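PDB 3ZTV: NAD nucleotidase from Haemophilus influenzae, which degrades NAD to adenosine and nicotinamide riboside, acting as a zinc-dependent periplasmic pyrophosphatase and 5'-nucleotidase of broad specificity. Local coordinates for residues 10-24 against 264-278. Sequence-based numbering, arbitrary orientation.
Sequences AVELSILHINDHHSY and GWAYSAVVGDLGVKF. With ZN (zinc ion), chain C.
Tyr267 lies in an offset stack on Tyr24, ring centroids 4.2 Å apart and planes 12° from parallel, in a worked example of a metal site built at strand ends. Tyr267 CG sits beside the backbone N (chi1 -59°), which lays CD1 against Tyr24 CE1 while CE1 meets His22 CD2 at 3.6 Å. The backbone N of Tyr267 donates to Asp20 O (2.9 Å) from above the carbonyl plane. Asp20 OD1 and His22 NE2 bind a zinc ion, completed by Asp70 and a water. Ser268 OG lies 2.8 Å from Tyr24 O. Beyond the type I' turn from Ala266 to Ala269, antiparallel hydrogen-bonded pairs run from Gly272-His17 through Leu274-Ile15 and Val276-Leu13 to Phe278-Val11. One water donates to both Asp273 OD1 and Ile15 O; Asp273 also bonds Tyr60 and forms a salt bridge with Arg288. Phe278 CE2 meets Leu13 CD1 at 3.7 Å. In the mixed sheet of the calcineurin-like phosphoesterase fold, with zinc ligands just past its end, strand 11-18 runs between parallel strand 63-67 and antiparallel strand 270-278, which is flanked in turn by strand 284-295; helix 46-59 covers Leu16 and Val271, and Met262 of strand 258-263 packs against His17 and Leu274.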
ATOM      1  N   ALA A  10      35.455   1.623   6.206  1.00 14.56           N
ATOM      2  CA  ALA A  10      34.998   2.741   5.387  1.00 14.87           C
ATOM      3  C   ALA A  10      35.338   2.473   3.922  1.00 13.07           C
ATOM      4  O   ALA A  10      36.386   1.905   3.619  1.00 16.76           O
ATOM      5  CB  ALA A  10      35.646   4.031   5.846  1.00 14.92           C
ATOM      6  N   VAL A  11      34.453   2.872   3.013  1.00 12.78           N
ATOM      7  CA  VAL A  11      34.744   2.756   1.581  1.00 11.31           C
ATOM      8  C   VAL A  11      34.204   3.941   0.805  1.00 12.59           C
ATOM      9  O   VAL A  11      33.279   4.616   1.250  1.00 12.73           O
ATOM     10  CB  VAL A  11      34.159   1.466   0.955  1.00 12.75           C
ATOM     11  CG1 VAL A  11      34.803   0.233   1.559  1.00 17.08           C
ATOM     12  CG2 VAL A  11      32.648   1.428   1.110  1.00 12.87           C
ATOM     13  N   GLU A  12      34.771   4.182  -0.373  1.00 10.92           N
ATOM     14  CA  GLU A  12      34.275   5.260  -1.223  1.00 11.98           C
ATOM     15  C   GLU A  12      33.750   4.736  -2.560  1.00 10.26           C
ATOM     16  O   GLU A  12      34.203   3.707  -3.067  1.00 13.87           O
ATOM     17  CB  GLU A  12      35.333   6.346  -1.430  1.00 15.02           C
ATOM     18  CG  GLU A  12      34.747   7.662  -1.935  1.00 17.99           C
ATOM     19  CD  GLU A  12      35.710   8.827  -1.842  1.00 22.22           C
ATOM     20  OE1 GLU A  12      36.649   8.779  -1.015  1.00 23.60           O
ATOM     21  OE2 GLU A  12      35.524   9.798  -2.605  1.00 21.36           O
ATOM     22  N   LEU A  13      32.755   5.439  -3.089  1.00  8.62           N
ATOM     23  CA  LEU A  13      32.083   5.084  -4.334  1.00  8.86           C
ATOM     24  C   LEU A  13      32.039   6.305  -5.239  1.00  8.17           C
ATOM     25  O   LEU A  13      31.853   7.421  -4.755  1.00  9.67           O
ATOM     26  CB  LEU A  13      30.641   4.666  -4.036  1.00 13.59           C
ATOM     27  CG  LEU A  13      30.150   3.219  -4.009  1.00 21.45           C
ATOM     28  CD1 LEU A  13      28.636   3.242  -3.864  1.00 17.34           C
ATOM     29  CD2 LEU A  13      30.532   2.478  -5.275  1.00 15.43           C
ATOM     30  N   SER A  14      32.165   6.086  -6.548  1.00  7.43           N
ATOM     31  CA  SER A  14      32.053   7.174  -7.517  1.00  6.72           C
ATOM     32  C   SER A  14      30.840   6.928  -8.420  1.00  6.27           C
ATOM     33  O   SER A  14      30.927   6.199  -9.406  1.00  7.25           O
ATOM     34  CB  SER A  14      33.339   7.305  -8.340  1.00  7.21           C
ATOM     35  OG  SER A  14      34.419   7.621  -7.472  1.00  8.45           O
ATOM     36  N   ILE A  15      29.708   7.523  -8.064  1.00  5.19           N
ATOM     37  CA  ILE A  15      28.471   7.322  -8.815  1.00  6.12           C
ATOM     38  C   ILE A  15      28.445   8.223 -10.055  1.00  6.04           C
ATOM     39  O   ILE A  15      28.662   9.424  -9.967  1.00  6.31           O
ATOM     40  CB  ILE A  15      27.247   7.572  -7.923  1.00  5.60           C
ATOM     41  CG1 ILE A  15      27.335   6.689  -6.668  1.00  7.57           C
ATOM     42  CG2 ILE A  15      25.957   7.328  -8.697  1.00  7.83           C
ATOM     43  CD1 ILE A  15      26.236   6.937  -5.678  1.00  8.49           C
ATOM     44  N   LEU A  16      28.182   7.610 -11.201  1.00  5.08           N
ATOM     45  CA  LEU A  16      28.088   8.301 -12.492  1.00  6.31           C
ATOM     46  C   LEU A  16      26.761   7.885 -13.099  1.00  6.59           C
ATOM     47  O   LEU A  16      26.493   6.683 -13.229  1.00  7.00           O
ATOM     48  CB  LEU A  16      29.236   7.876 -13.406  1.00  7.26           C
ATOM     49  CG  LEU A  16      30.640   8.243 -12.903  1.00  5.69           C
ATOM     50  CD1 LEU A  16      31.723   7.497 -13.679  1.00  8.38           C
ATOM     51  CD2 LEU A  16      30.855   9.746 -13.003  1.00  7.77           C
ATOM     52  N   HIS A  17      25.903   8.844 -13.440  1.00  5.12           N
ATOM     53  CA  HIS A  17      24.539   8.474 -13.788  1.00  4.79           C
ATOM     54  C   HIS A  17      23.892   9.376 -14.838  1.00  4.21           C
ATOM     55  O   HIS A  17      24.208  10.567 -14.960  1.00  4.83           O
ATOM     56  CB  HIS A  17      23.681   8.428 -12.518  1.00  4.78           C
ATOM     57  CG  HIS A  17      23.444   9.768 -11.903  1.00  5.70           C
ATOM     58  ND1 HIS A  17      24.366  10.417 -11.109  1.00  7.64           N
ATOM     59  CD2 HIS A  17      22.363  10.572 -11.958  1.00  3.70           C
ATOM     60  CE1 HIS A  17      23.862  11.575 -10.717  1.00  3.35           C
ATOM     61  NE2 HIS A  17      22.644  11.690 -11.217  1.00  7.64           N
ATOM     62  N   ILE A  18      23.003   8.768 -15.623  1.00  4.45           N
ATOM     63  CA  ILE A  18      22.090   9.500 -16.507  1.00  4.35           C
ATOM     64  C   ILE A  18      20.661   8.983 -16.311  1.00  3.46           C
ATOM     65  O   ILE A  18      20.443   7.940 -15.656  1.00  4.24           O
ATOM     66  CB  ILE A  18      22.464   9.395 -18.021  1.00  5.50           C
ATOM     67  CG1 ILE A  18      22.138   8.022 -18.628  1.00  5.44           C
ATOM     68  CG2 ILE A  18      23.923   9.733 -18.248  1.00  5.82           C
ATOM     69  CD1 ILE A  18      22.174   8.023 -20.172  1.00  6.11           C
ATOM     70  N   ASN A  19      19.683   9.668 -16.904  1.00  4.64           N
ATOM     71  CA  ASN A  19      18.291   9.227 -16.818  1.00  4.33           C
ATOM     72  C   ASN A  19      17.501   9.851 -17.952  1.00  4.04           C
ATOM     73  O   ASN A  19      17.856  10.921 -18.454  1.00  3.84           O
ATOM     74  CB  ASN A  19      17.661   9.648 -15.487  1.00  5.11           C
ATOM     75  CG  ASN A  19      17.667  11.156 -15.302  1.00  4.59           C
ATOM     76  OD1 ASN A  19      16.675  11.851 -15.586  1.00  6.97           O
ATOM     77  ND2 ASN A  19      18.786  11.677 -14.834  1.00  4.06           N
ATOM     78  N   ASP A  20      16.434   9.174 -18.372  1.00  3.52           N
ATOM     79  CA  ASP A  20      15.443   9.780 -19.262  1.00  4.73           C
ATOM     80  C   ASP A  20      16.054  10.269 -20.578  1.00  4.00           C
ATOM     81  O   ASP A  20      15.754  11.366 -21.071  1.00  4.88           O
ATOM     82  CB  ASP A  20      14.703  10.918 -18.554  1.00  4.38           C
ATOM     83  CG  ASP A  20      13.843  10.419 -17.407  1.00  4.50           C
ATOM     84  OD1 ASP A  20      12.676  10.013 -17.645  1.00  4.44           O
ATOM     85  OD2 ASP A  20      14.327  10.415 -16.257  1.00  4.60           O
ATOM     86  N   HIS A  21      16.924   9.460 -21.157  1.00  4.77           N
ATOM     87  CA  HIS A  21      17.469   9.861 -22.454  1.00  4.24           C
ATOM     88  C   HIS A  21      16.443   9.812 -23.598  1.00  4.77           C
ATOM     89  O   HIS A  21      16.603  10.530 -24.586  1.00  5.13           O
ATOM     90  CB  HIS A  21      18.827   9.190 -22.790  1.00  4.66           C
ATOM     91  CG  HIS A  21      18.746   7.856 -23.469  1.00  4.27           C
ATOM     92  ND1 HIS A  21      18.809   6.661 -22.779  1.00  6.19           N
ATOM     93  CD2 HIS A  21      18.711   7.530 -24.786  1.00  6.17           C
ATOM     94  CE1 HIS A  21      18.770   5.659 -23.640  1.00  6.50           C
ATOM     95  NE2 HIS A  21      18.721   6.160 -24.863  1.00  6.67           N
ATOM     96  N   HIS A  22      15.387   9.019 -23.436  1.00  4.38           N
ATOM     97  CA  HIS A  22      14.237   9.061 -24.359  1.00  4.61           C
ATOM     98  C   HIS A  22      14.649   8.981 -25.837  1.00  5.38           C
ATOM     99  O   HIS A  22      14.154   9.738 -26.677  1.00  5.63           O
ATOM    100  CB  HIS A  22      13.405  10.314 -24.099  1.00  6.39           C
ATOM    101  CG  HIS A  22      12.504  10.208 -22.903  1.00  5.40           C
ATOM    102  ND1 HIS A  22      11.317   9.508 -22.914  1.00  6.36           N
ATOM    103  CD2 HIS A  22      12.600  10.756 -21.666  1.00  5.24           C
ATOM    104  CE1 HIS A  22      10.737   9.600 -21.728  1.00  4.66           C
ATOM    105  NE2 HIS A  22      11.487  10.371 -20.956  1.00  4.97           N
ATOM    106  N   SER A  23      15.588   8.093 -26.128  1.00  4.90           N
ATOM    107  CA  SER A  23      16.012   7.843 -27.502  1.00  5.36           C
ATOM    108  C   SER A  23      16.689   9.031 -28.183  1.00  5.61           C
ATOM    109  O   SER A  23      16.771   9.071 -29.422  1.00  5.81           O
ATOM    110  CB  SER A  23      14.841   7.307 -28.348  1.00  5.14           C
ATOM    111  OG  SER A  23      14.348   6.090 -27.813  1.00  5.34           O
ATOM    112  N   TYR A  24      17.196   9.982 -27.389  1.00  5.23           N
ATOM    113  CA  TYR A  24      17.955  11.110 -27.938  1.00  4.63           C
ATOM    114  C   TYR A  24      19.397  10.683 -28.185  1.00  5.96           C
ATOM    115  O   TYR A  24      20.298  10.950 -27.371  1.00  7.00           O
ATOM    116  CB  TYR A  24      17.904  12.333 -27.015  1.00  6.40           C
ATOM    117  CG  TYR A  24      16.659  13.161 -27.201  1.00  5.60           C
ATOM    118  CD1 TYR A  24      15.418  12.700 -26.776  1.00  8.01           C
ATOM    119  CD2 TYR A  24      16.719  14.405 -27.821  1.00 10.07           C
ATOM    120  CE1 TYR A  24      14.271  13.456 -26.954  1.00  8.51           C
ATOM    121  CE2 TYR A  24      15.578  15.171 -28.005  1.00 11.38           C
ATOM    122  CZ  TYR A  24      14.358  14.690 -27.565  1.00  9.51           C
ATOM    123  OH  TYR A  24      13.234  15.462 -27.752  1.00 12.59           O
ATOM    124  N   GLY A 264      19.565  13.789 -13.221  1.00  4.74           N
ATOM    125  CA  GLY A 264      20.486  14.273 -14.240  1.00  6.29           C
ATOM    126  C   GLY A 264      19.788  14.872 -15.454  1.00  4.66           C
ATOM    127  O   GLY A 264      20.126  14.568 -16.607  1.00  5.68           O
ATOM    128  N   TRP A 265      18.822  15.748 -15.201  1.00  5.62           N
ATOM    129  CA  TRP A 265      18.097  16.430 -16.280  1.00  5.69           C
ATOM    130  C   TRP A 265      17.418  15.387 -17.181  1.00  4.58           C
ATOM    131  O   TRP A 265      16.712  14.515 -16.663  1.00  4.97           O
ATOM    132  CB  TRP A 265      19.034  17.383 -17.046  1.00  5.73           C
ATOM    133  CG  TRP A 265      18.349  18.575 -17.678  1.00  6.27           C
ATOM    134  CD1 TRP A 265      17.030  18.914 -17.585  1.00  7.63           C
ATOM    135  CD2 TRP A 265      18.970  19.592 -18.478  1.00  6.06           C
ATOM    136  NE1 TRP A 265      16.790  20.075 -18.288  1.00  8.29           N
ATOM    137  CE2 TRP A 265      17.965  20.511 -18.842  1.00  7.12           C
ATOM    138  CE3 TRP A 265      20.280  19.815 -18.916  1.00  5.83           C
ATOM    139  CZ2 TRP A 265      18.229  21.632 -19.640  1.00  8.36           C
ATOM    140  CZ3 TRP A 265      20.540  20.920 -19.701  1.00  8.47           C
ATOM    141  CH2 TRP A 265      19.517  21.811 -20.064  1.00  9.27           C
ATOM    142  N   ALA A 266      17.602  15.455 -18.501  1.00  5.33           N
ATOM    143  CA  ALA A 266      17.039  14.467 -19.420  1.00  5.01           C
ATOM    144  C   ALA A 266      17.687  14.594 -20.793  1.00  4.56           C
ATOM    145  O   ALA A 266      18.540  15.460 -21.013  1.00  5.79           O
ATOM    146  CB  ALA A 266      15.520  14.640 -19.528  1.00  6.81           C
ATOM    147  N   TYR A 267      17.270  13.717 -21.708  1.00  4.77           N
ATOM    148  CA  TYR A 267      17.583  13.822 -23.145  1.00  5.32           C
ATOM    149  C   TYR A 267      19.089  13.846 -23.437  1.00  5.10           C
ATOM    150  O   TYR A 267      19.573  14.647 -24.253  1.00  5.95           O
ATOM    151  CB  TYR A 267      16.877  15.027 -23.793  1.00  7.22           C
ATOM    152  CG  TYR A 267      15.360  15.023 -23.705  1.00  6.63           C
ATOM    153  CD1 TYR A 267      14.651  13.878 -23.357  1.00  7.14           C
ATOM    154  CD2 TYR A 267      14.635  16.173 -23.989  1.00 11.53           C
ATOM    155  CE1 TYR A 267      13.257  13.886 -23.275  1.00  8.66           C
ATOM    156  CE2 TYR A 267      13.249  16.187 -23.926  1.00 11.83           C
ATOM    157  CZ  TYR A 267      12.566  15.037 -23.565  1.00  9.66           C
ATOM    158  OH  TYR A 267      11.187  15.036 -23.486  1.00 12.06           O
ATOM    159  N   SER A 268      19.810  12.944 -22.774  1.00  6.04           N
ATOM    160  CA  SER A 268      21.260  12.754 -22.908  1.00  6.14           C
ATOM    161  C   SER A 268      22.108  14.010 -22.661  1.00  5.80           C
ATOM    162  O   SER A 268      23.225  14.094 -23.152  1.00  6.74           O
ATOM    163  CB  SER A 268      21.643  12.028 -24.221  1.00  6.93           C
ATOM    164  OG  SER A 268      21.227  12.718 -25.386  1.00  8.29           O
ATOM    165  N   ALA A 269      21.614  14.942 -21.843  1.00  5.12           N
ATOM    166  CA  ALA A 269      22.292  16.237 -21.685  1.00  5.59           C
ATOM    167  C   ALA A 269      23.337  16.285 -20.579  1.00  6.08           C
ATOM    168  O   ALA A 269      24.237  17.132 -20.639  1.00  6.83           O
ATOM    169  CB  ALA A 269      21.272  17.343 -21.459  1.00  7.90           C
ATOM    170  N   VAL A 270      23.223  15.388 -19.595  1.00  5.31           N
ATOM    171  CA  VAL A 270      24.021  15.492 -18.368  1.00  5.55           C
ATOM    172  C   VAL A 270      24.546  14.144 -17.928  1.00  5.83           C
ATOM    173  O   VAL A 270      23.826  13.136 -17.992  1.00  6.47           O
ATOM    174  CB  VAL A 270      23.173  16.103 -17.202  1.00  6.55           C
ATOM    175  CG1 VAL A 270      23.810  15.849 -15.819  1.00  6.88           C
ATOM    176  CG2 VAL A 270      22.968  17.592 -17.430  1.00  7.48           C
ATOM    177  N   VAL A 271      25.796  14.129 -17.477  1.00  6.21           N
ATOM    178  CA  VAL A 271      26.315  13.020 -16.690  1.00  5.64           C
ATOM    179  C   VAL A 271      26.489  13.522 -15.259  1.00  5.22           C
ATOM    180  O   VAL A 271      27.270  14.450 -15.019  1.00  6.17           O
ATOM    181  CB  VAL A 271      27.649  12.489 -17.253  1.00  5.72           C
ATOM    182  CG1 VAL A 271      28.332  11.560 -16.243  1.00  7.53           C
ATOM    183  CG2 VAL A 271      27.424  11.771 -18.583  1.00  6.43           C
ATOM    184  N   GLY A 272      25.744  12.934 -14.323  1.00  5.09           N
ATOM    185  CA  GLY A 272      25.906  13.278 -12.918  1.00  5.53           C
ATOM    186  C   GLY A 272      27.083  12.523 -12.324  1.00  5.12           C
ATOM    187  O   GLY A 272      27.323  11.368 -12.652  1.00  6.35           O
ATOM    188  N   ASP A 273      27.796  13.187 -11.423  1.00  5.47           N
ATOM    189  CA  ASP A 273      29.078  12.713 -10.886  1.00  5.21           C
ATOM    190  C   ASP A 273      29.080  13.021  -9.381  1.00  5.69           C
ATOM    191  O   ASP A 273      29.225  14.179  -8.980  1.00  6.79           O
ATOM    192  CB  ASP A 273      30.158  13.504 -11.642  1.00  5.76           C
ATOM    193  CG  ASP A 273      31.580  13.296 -11.133  1.00  7.24           C
ATOM    194  OD1 ASP A 273      31.813  12.562 -10.159  1.00  7.55           O
ATOM    195  OD2 ASP A 273      32.484  13.916 -11.748  1.00  7.97           O
ATOM    196  N   LEU A 274      28.837  11.996  -8.559  1.00  5.58           N
ATOM    197  CA  LEU A 274      28.728  12.139  -7.105  1.00  5.45           C
ATOM    198  C   LEU A 274      29.706  11.196  -6.419  1.00  7.30           C
ATOM    199  O   LEU A 274      29.559   9.979  -6.491  1.00  6.66           O
ATOM    200  CB  LEU A 274      27.288  11.873  -6.615  1.00  7.25           C
ATOM    201  CG  LEU A 274      27.014  12.260  -5.155  1.00  6.93           C
ATOM    202  CD1 LEU A 274      26.930  13.772  -5.057  1.00  8.25           C
ATOM    203  CD2 LEU A 274      25.734  11.619  -4.621  1.00  7.26           C
ATOM    204  N   GLY A 275      30.696  11.770  -5.744  1.00  6.71           N
ATOM    205  CA  GLY A 275      31.625  10.998  -4.938  1.00  7.13           C
ATOM    206  C   GLY A 275      31.074  10.856  -3.537  1.00  7.40           C
ATOM    207  O   GLY A 275      30.687  11.844  -2.899  1.00  8.09           O
ATOM    208  N   VAL A 276      31.022   9.612  -3.068  1.00  7.18           N
ATOM    209  CA  VAL A 276      30.432   9.297  -1.770  1.00  9.80           C
ATOM    210  C   VAL A 276      31.386   8.492  -0.909  1.00 12.81           C
ATOM    211  O   VAL A 276      31.896   7.456  -1.341  1.00 15.48           O
ATOM    212  CB  VAL A 276      29.135   8.478  -1.922  1.00  8.21           C
ATOM    213  CG1 VAL A 276      28.539   8.174  -0.542  1.00 12.20           C
ATOM    214  CG2 VAL A 276      28.130   9.210  -2.806  1.00  9.98           C
ATOM    215  N   LYS A 277      31.622   8.961   0.314  1.00  9.45           N
ATOM    216  CA  LYS A 277      32.364   8.176   1.290  1.00 10.31           C
ATOM    217  C   LYS A 277      31.381   7.609   2.310  1.00 11.67           C
ATOM    218  O   LYS A 277      30.504   8.316   2.803  1.00 11.60           O
ATOM    219  CB  LYS A 277      33.438   9.013   1.986  1.00 12.19           C
ATOM    220  CG  LYS A 277      34.219   8.213   3.031  1.00 14.75           C
ATOM    221  CD  LYS A 277      35.384   8.991   3.620  1.00 23.10           C
ATOM    222  CE  LYS A 277      36.121   8.140   4.649  1.00 26.21           C
ATOM    223  NZ  LYS A 277      37.373   8.784   5.135  1.00 32.26           N
ATOM    224  N   PHE A 278      31.519   6.323   2.601  1.00  9.67           N
ATOM    225  CA  PHE A 278      30.696   5.674   3.615  1.00 12.05           C
ATOM    226  C   PHE A 278      31.537   5.381   4.851  1.00  9.97           C
ATOM    227  O   PHE A 278      32.639   4.840   4.743  1.00 11.84           O
ATOM    228  CB  PHE A 278      30.117   4.363   3.082  1.00 11.09           C
ATOM    229  CG  PHE A 278      29.119   4.529   1.959  1.00 10.23           C
ATOM    230  CD1 PHE A 278      27.773   4.730   2.233  1.00 10.51           C
ATOM    231  CD2 PHE A 278      29.519   4.442   0.637  1.00 11.37           C
ATOM    232  CE1 PHE A 278      26.852   4.862   1.209  1.00 11.35           C
ATOM    233  CE2 PHE A 278      28.598   4.578  -0.394  1.00 11.22           C
ATOM    234  CZ  PHE A 278      27.258   4.786  -0.100  1.00 11.70           C
TER
HETATM  235 ZN    ZN C1599      11.183  10.527 -18.872  1.00  4.77          ZN
HETATM  236  O   HOH W   1      31.547   9.947  -9.471  1.00  8.40           O
HETATM  237  O   HOH W   2      19.761  11.533 -20.351  1.00  5.68           O
HETATM  238  O   HOH W   3      21.097  12.408 -18.008  1.00  7.61           O
HETATM  239  O   HOH W   4       9.535  10.467 -17.630  1.00  5.46           O